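Local coordinates for leucine rich repeat and phosphatase domain containing protein (Entamoeba histolytica, PDB 3EMU) that has a dual-specificity phosphatase fold and is classed as a phosphoric monoester hydrolase, though its own catalytic activity is uncertain, at residues 142-145 / 146-150; 116-119 / 120-123. All coordinates share one frame; numbering follows the deposited sequence.

Interaction 1. Residues 142-145 / 146-150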
ATOM      1  N   LYS A 142      -7.472  -2.724 -12.025  1.00 61.40           N
ATOM      2  CA  LYS A 142      -8.662  -2.466 -12.816  1.00 62.36           C
ATOM      3  C   LYS A 142      -9.749  -3.507 -12.544  1.00 61.85           C
ATOM      4  O   LYS A 142     -10.914  -3.193 -12.605  1.00 61.57           O
ATOM      5  CB  LYS A 142      -8.316  -2.361 -14.315  1.00 61.78           C
ATOM      6  CG  LYS A 142      -7.742  -1.011 -14.633  1.00 62.72           C
ATOM      7  CD  LYS A 142      -7.183  -0.952 -16.046  1.00 66.39           C
ATOM      8  CE  LYS A 142      -6.450   0.391 -16.307  1.00 65.39           C
ATOM      9  NZ  LYS A 142      -5.698   0.354 -17.617  1.00 67.46           N
ATOM     10  N   LEU A 143      -9.343  -4.743 -12.270  1.00 62.11           N
ATOM     11  CA  LEU A 143     -10.268  -5.783 -11.887  1.00 62.40           C
ATOM     12  C   LEU A 143     -10.903  -5.433 -10.571  1.00 61.85           C
ATOM     13  O   LEU A 143     -12.092  -5.622 -10.383  1.00 62.51           O
ATOM     14  CB  LEU A 143      -9.549  -7.099 -11.702  1.00 62.70           C
ATOM     15  CG  LEU A 143     -10.073  -8.264 -12.532  1.00 68.18           C
ATOM     16  CD1 LEU A 143      -9.397  -8.184 -13.902  1.00 72.57           C
ATOM     17  CD2 LEU A 143      -9.741  -9.621 -11.905  1.00 71.57           C
ATOM     18  N   PHE A 144     -10.101  -4.937  -9.648  1.00 60.67           N
ATOM     19  CA  PHE A 144     -10.655  -4.482  -8.391  1.00 60.42           C
ATOM     20  C   PHE A 144     -11.655  -3.320  -8.584  1.00 60.85           C
ATOM     21  O   PHE A 144     -12.676  -3.281  -7.917  1.00 60.49           O
ATOM     22  CB  PHE A 144      -9.528  -4.068  -7.440  1.00 58.95           C
ATOM     23  CG  PHE A 144     -10.001  -3.600  -6.081  1.00 55.84           C
ATOM     24  CD1 PHE A 144     -10.839  -4.386  -5.308  1.00 53.55           C
ATOM     25  CD2 PHE A 144      -9.571  -2.381  -5.572  1.00 53.39           C
ATOM     26  CE1 PHE A 144     -11.261  -3.954  -4.044  1.00 53.16           C
ATOM     27  CE2 PHE A 144      -9.974  -1.919  -4.312  1.00 53.48           C
ATOM     28  CZ  PHE A 144     -10.822  -2.707  -3.540  1.00 53.26           C
ATOM     29  N   GLU A 145     -11.326  -2.370  -9.461  1.00 61.41           N
ATOM     30  CA  GLU A 145     -12.188  -1.245  -9.780  1.00 62.63           C
ATOM     31  C   GLU A 145     -13.603  -1.788 -10.159  1.00 63.68           C
ATOM     32  O   GLU A 145     -14.612  -1.369  -9.572  1.00 63.21           O
ATOM     33  CB  GLU A 145     -11.585  -0.469 -10.942  1.00 62.30           C
ATOM     34  CG  GLU A 145     -12.275   0.853 -11.286  1.00 63.94           C
ATOM     35  CD  GLU A 145     -11.577   1.595 -12.419  1.00 63.94           C
ATOM     36  OE1 GLU A 145     -11.211   0.979 -13.453  1.00 67.56           O
ATOM     37  OE2 GLU A 145     -11.365   2.798 -12.276  1.00 65.01           O
ATOM     38  N   LYS A 146     -13.638  -2.751 -11.086  1.00 63.62           N
ATOM     39  CA  LYS A 146     -14.885  -3.359 -11.517  1.00 65.22           C
ATOM     40  C   LYS A 146     -15.611  -4.039 -10.370  1.00 64.95           C
ATOM     41  O   LYS A 146     -16.842  -3.951 -10.277  1.00 64.53           O
ATOM     42  CB  LYS A 146     -14.646  -4.400 -12.583  1.00 65.62           C
ATOM     43  CG  LYS A 146     -14.592  -3.880 -13.968  1.00 71.56           C
ATOM     44  CD  LYS A 146     -15.975  -3.911 -14.610  1.00 79.31           C
ATOM     45  CE  LYS A 146     -16.065  -2.807 -15.695  1.00 82.90           C
ATOM     46  NZ  LYS A 146     -17.479  -2.365 -15.851  1.00 81.89           N
ATOM     47  N   LYS A 147     -14.860  -4.750  -9.525  1.00 64.92           N
ATOM     48  CA  LYS A 147     -15.464  -5.491  -8.395  1.00 64.15           C
ATOM     49  C   LYS A 147     -16.170  -4.538  -7.439  1.00 64.22           C
ATOM     50  O   LYS A 147     -17.259  -4.812  -6.957  1.00 63.50           O
ATOM     51  CB  LYS A 147     -14.426  -6.316  -7.650  1.00 63.39           C
ATOM     52  CG  LYS A 147     -14.958  -6.944  -6.365  1.00 62.01           C
ATOM     53  CD  LYS A 147     -15.722  -8.203  -6.747  1.00 60.67           C
ATOM     54  CE  LYS A 147     -16.390  -8.898  -5.554  1.00 64.47           C
ATOM     55  NZ  LYS A 147     -17.068 -10.200  -6.027  1.00 67.09           N
ATOM     56  N   LEU A 148     -15.536  -3.405  -7.183  1.00 65.15           N
ATOM     57  CA  LEU A 148     -16.065  -2.412  -6.302  1.00 65.96           C
ATOM     58  C   LEU A 148     -17.349  -1.807  -6.917  1.00 67.34           C
ATOM     59  O   LEU A 148     -18.329  -1.542  -6.223  1.00 67.26           O
ATOM     60  CB  LEU A 148     -15.021  -1.315  -6.070  1.00 65.34           C
ATOM     61  CG  LEU A 148     -13.924  -1.519  -4.990  1.00 67.52           C
ATOM     62  CD1 LEU A 148     -13.238  -0.235  -4.620  1.00 66.29           C
ATOM     63  CD2 LEU A 148     -14.472  -2.144  -3.741  1.00 67.73           C
ATOM     64  N   GLU A 149     -17.332  -1.559  -8.210  1.00 68.46           N
ATOM     65  CA  GLU A 149     -18.513  -1.038  -8.873  1.00 71.00           C
ATOM     66  C   GLU A 149     -19.773  -1.922  -8.618  1.00 71.31           C
ATOM     67  O   GLU A 149     -20.853  -1.431  -8.304  1.00 70.98           O
ATOM     68  CB  GLU A 149     -18.224  -0.964 -10.362  1.00 71.67           C
ATOM     69  CG  GLU A 149     -19.212  -0.126 -11.151  1.00 77.23           C
ATOM     70  CD  GLU A 149     -19.176  -0.442 -12.647  1.00 84.87           C
ATOM     71  OE1 GLU A 149     -18.115  -0.939 -13.137  1.00 86.41           O
ATOM     72  OE2 GLU A 149     -20.217  -0.194 -13.321  1.00 88.03           O
ATOM     73  N   LYS A 150     -19.608  -3.228  -8.757  1.00 71.43           N
ATOM     74  CA  LYS A 150     -20.675  -4.153  -8.580  1.00 73.00           C
ATOM     75  C   LYS A 150     -21.110  -4.260  -7.110  1.00 73.04           C
ATOM     76  O   LYS A 150     -22.297  -4.236  -6.814  1.00 73.34           O
ATOM     77  CB  LYS A 150     -20.239  -5.511  -9.104  1.00 73.24           C
ATOM     78  CG  LYS A 150     -21.350  -6.287  -9.770  1.00 79.93           C
ATOM     79  CD  LYS A 150     -22.736  -6.125  -9.055  1.00 86.84           C
ATOM     80  CE  LYS A 150     -23.666  -7.332  -9.325  1.00 89.26           C
ATOM     81  NZ  LYS A 150     -24.074  -7.419 -10.781  1.00 90.63           N
TER

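Interaction 2. Residues 116-119 / 120-123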
ATOM      1  N   SER A 116     -11.503   6.439  -8.547  1.00 61.35           N
ATOM      2  CA  SER A 116     -11.266   5.542  -9.643  1.00 61.38           C
ATOM      3  C   SER A 116      -9.792   5.058  -9.573  1.00 60.27           C
ATOM      4  O   SER A 116      -8.970   5.636  -8.845  1.00 59.68           O
ATOM      5  CB  SER A 116     -11.541   6.260 -10.961  1.00 60.59           C
ATOM      6  OG  SER A 116     -10.715   7.393 -11.041  1.00 62.83           O
ATOM      7  N   PHE A 117      -9.490   4.010 -10.330  1.00 60.03           N
ATOM      8  CA  PHE A 117      -8.126   3.578 -10.452  1.00 61.24           C
ATOM      9  C   PHE A 117      -7.178   4.744 -10.821  1.00 61.29           C
ATOM     10  O   PHE A 117      -6.208   5.013 -10.103  1.00 61.12           O
ATOM     11  CB  PHE A 117      -7.937   2.377 -11.412  1.00 60.88           C
ATOM     12  CG  PHE A 117      -6.528   2.299 -11.926  1.00 61.68           C
ATOM     13  CD1 PHE A 117      -5.493   1.902 -11.064  1.00 59.35           C
ATOM     14  CD2 PHE A 117      -6.216   2.746 -13.223  1.00 57.92           C
ATOM     15  CE1 PHE A 117      -4.160   1.909 -11.493  1.00 60.98           C
ATOM     16  CE2 PHE A 117      -4.902   2.766 -13.659  1.00 58.93           C
ATOM     17  CZ  PHE A 117      -3.860   2.352 -12.794  1.00 60.93           C
ATOM     18  N   ILE A 118      -7.494   5.465 -11.899  1.00 62.33           N
ATOM     19  CA  ILE A 118      -6.604   6.505 -12.466  1.00 62.70           C
ATOM     20  C   ILE A 118      -6.394   7.654 -11.504  1.00 62.52           C
ATOM     21  O   ILE A 118      -5.284   8.185 -11.368  1.00 63.52           O
ATOM     22  CB  ILE A 118      -7.115   7.029 -13.871  1.00 64.35           C
ATOM     23  CG1 ILE A 118      -6.061   7.926 -14.572  1.00 65.89           C
ATOM     24  CG2 ILE A 118      -8.423   7.829 -13.744  1.00 62.39           C
ATOM     25  CD1 ILE A 118      -4.571   7.392 -14.559  1.00 69.48           C
ATOM     26  N   ASN A 119      -7.455   8.041 -10.814  1.00 61.57           N
ATOM     27  CA  ASN A 119      -7.369   9.147  -9.880  1.00 60.86           C
ATOM     28  C   ASN A 119      -6.594   8.773  -8.609  1.00 60.17           C
ATOM     29  O   ASN A 119      -5.922   9.621  -7.994  1.00 60.12           O
ATOM     30  CB  ASN A 119      -8.771   9.620  -9.498  1.00 60.94           C
ATOM     31  CG  ASN A 119      -9.423  10.597 -10.541  1.00 64.34           C
ATOM     32  OD1 ASN A 119     -10.651  10.817 -10.487  1.00 63.57           O
ATOM     33  ND2 ASN A 119      -8.621  11.215 -11.419  1.00 61.27           N
ATOM     34  N   ALA A 120      -6.748   7.518  -8.176  1.00 59.34           N
ATOM     35  CA  ALA A 120      -5.988   6.976  -7.018  1.00 58.55           C
ATOM     36  C   ALA A 120      -4.492   6.815  -7.449  1.00 58.10           C
ATOM     37  O   ALA A 120      -3.573   7.129  -6.689  1.00 55.69           O
ATOM     38  CB  ALA A 120      -6.587   5.631  -6.545  1.00 56.79           C
ATOM     39  N   PHE A 121      -4.283   6.352  -8.677  1.00 58.64           N
ATOM     40  CA  PHE A 121      -2.943   6.320  -9.250  1.00 60.73           C
ATOM     41  C   PHE A 121      -2.247   7.703  -9.256  1.00 60.88           C
ATOM     42  O   PHE A 121      -1.124   7.858  -8.750  1.00 60.98           O
ATOM     43  CB  PHE A 121      -2.953   5.715 -10.664  1.00 60.52           C
ATOM     44  CG  PHE A 121      -1.586   5.692 -11.276  1.00 62.96           C
ATOM     45  CD1 PHE A 121      -0.751   4.577 -11.100  1.00 61.54           C
ATOM     46  CD2 PHE A 121      -1.077   6.846 -11.921  1.00 63.10           C
ATOM     47  CE1 PHE A 121       0.547   4.580 -11.630  1.00 63.02           C
ATOM     48  CE2 PHE A 121       0.214   6.861 -12.426  1.00 62.42           C
ATOM     49  CZ  PHE A 121       1.031   5.735 -12.289  1.00 62.63           C
ATOM     50  N   ASN A 122      -2.941   8.711  -9.776  1.00 61.03           N
ATOM     51  CA  ASN A 122      -2.367  10.043  -9.890  1.00 62.18           C
ATOM     52  C   ASN A 122      -2.042  10.706  -8.562  1.00 62.98           C
ATOM     53  O   ASN A 122      -1.005  11.388  -8.426  1.00 63.19           O
ATOM     54  CB  ASN A 122      -3.309  10.964 -10.642  1.00 62.29           C
ATOM     55  CG  ASN A 122      -3.399  10.630 -12.090  1.00 63.60           C
ATOM     56  OD1 ASN A 122      -4.336  11.045 -12.754  1.00 67.28           O
ATOM     57  ND2 ASN A 122      -2.432   9.884 -12.606  1.00 64.56           N
ATOM     58  N   LYS A 123      -2.961  10.556  -7.613  1.00 62.25           N
ATOM     59  CA  LYS A 123      -2.732  10.990  -6.273  1.00 62.39           C
ATOM     60  C   LYS A 123      -1.459  10.366  -5.648  1.00 62.19           C
ATOM     61  O   LYS A 123      -0.662  11.078  -5.036  1.00 62.27           O
ATOM     62  CB  LYS A 123      -3.966  10.678  -5.400  1.00 62.73           C
ATOM     63  CG  LYS A 123      -3.711  10.916  -3.895  1.00 63.04           C
ATOM     64  CD  LYS A 123      -5.007  11.067  -3.066  1.00 68.77           C
ATOM     65  CE  LYS A 123      -4.691  11.556  -1.617  1.00 71.86           C
ATOM     66  NZ  LYS A 123      -5.903  12.178  -0.908  1.00 77.98           N
TER

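Interaction 1. Residues 142-145 / 146-150
F144 sends CG anti to its own backbone N (chi1 -179°), while L148 keeps CG beside its backbone N (chi1 -84°). These torsions bring the outer part of the F144 ring and the branched end of L148 together, one turn apart on helix 135-151. L148 CG makes a CH-pi contact over one face of the ring, 3.9 Å from the F144 centroid and offset toward the rim. The two methyls spread to either side of CZ: L148 CD1 lies 3.6 Å from F144 CZ, and L148 CD2 lies 3.7 Å from F144 CE1. The backbone bond from L148 N to F144 O, 3.0 Å, ties the same pair. Similar bonds run from K146 N to K142 O, K147 N to L143 O and E149 N to E145 O.

On another side of the helix, K146 NZ forms a salt bridge with the syn lone pair of E149 OE1 at 3.1 Å. The K146 chain bends at chi2 (-91°) on its way there. The F144 ring also packs on helices 68-85 and 100-112, and L148 touches Y111. The contact is an i to i+4 aromatic-leucine pair on the inward side of an amphipathic alpha-helix, the last in this dual-specificity phosphatase chain.

Interaction 2. Residues 116-119 / 120-123
F117 and F121 make the apolar contact at the start of helix 117-127. The two side chains lie side by side and point the same way, since each has CG anti to its backbone N (chi1 158° and 179°). F121 CB lies over one face of the F117 ring, 4.1 Å from F117 CE1. The touch between the residues is therefore mainly ring to methylene.

A second kind of contact involves the N122 amide, which lies next to both I118 and the F121 ring. I118 CD1 comes 3.8 Å from N122 ND2, and these two side chains cross at a slant. The same N122 ND2 lies in plane at the edge of the F121 ring.

Backbone hydrogen bonds join the residues four apart. F121 N to F117 O is the shortest, at 2.7 Å. N122 N meets I118 O at 2.9 Å, and A120 N meets S116 O at 3.0 Å. K123 N binds N119 O at 3.1 Å.

The capping bond is of a different kind. S116 stands just before the helix, and its OG accepts a weak bond from N119 N, 3.3 Å long. K123 NZ bonds outside the two segments, to Q113 OE1.

Neighbouring helices and the loop residue I131 pack on the apolar side. F117 meets I138 and L141 of helix 135-151 and M110 of helix 100-112. A120 and F121 both touch I106, and F121 also touches I131. The whole is a serine N-cap opening an amphipathic alpha-helix in the helical part of the dual-specificity phosphatase domain.

Overall arrangement
Interactions 1 and 2 lie on consecutive helices, 135-151 and 117-127, with their centres about 14 Å apart. Their main link is polar. E145 OE2 of interaction 1 lies 3.0 Å from F117 N of interaction 2, a probable hydrogen bond. It adds a carboxylate from helix 135-151 to the N-terminal end of helix 117-127, where S116 is the N-cap. The negative charge probably suits the helix dipole there. Packing supports the link, with K142 CE 3.9 Å from F117 CE2. M110 of helix 100-112 touches F117, A120, F144 and E145, so it borders both contacts. The centre of interaction 1 lies about 17 Å from the chain centre, that of interaction 2 about 13 Å.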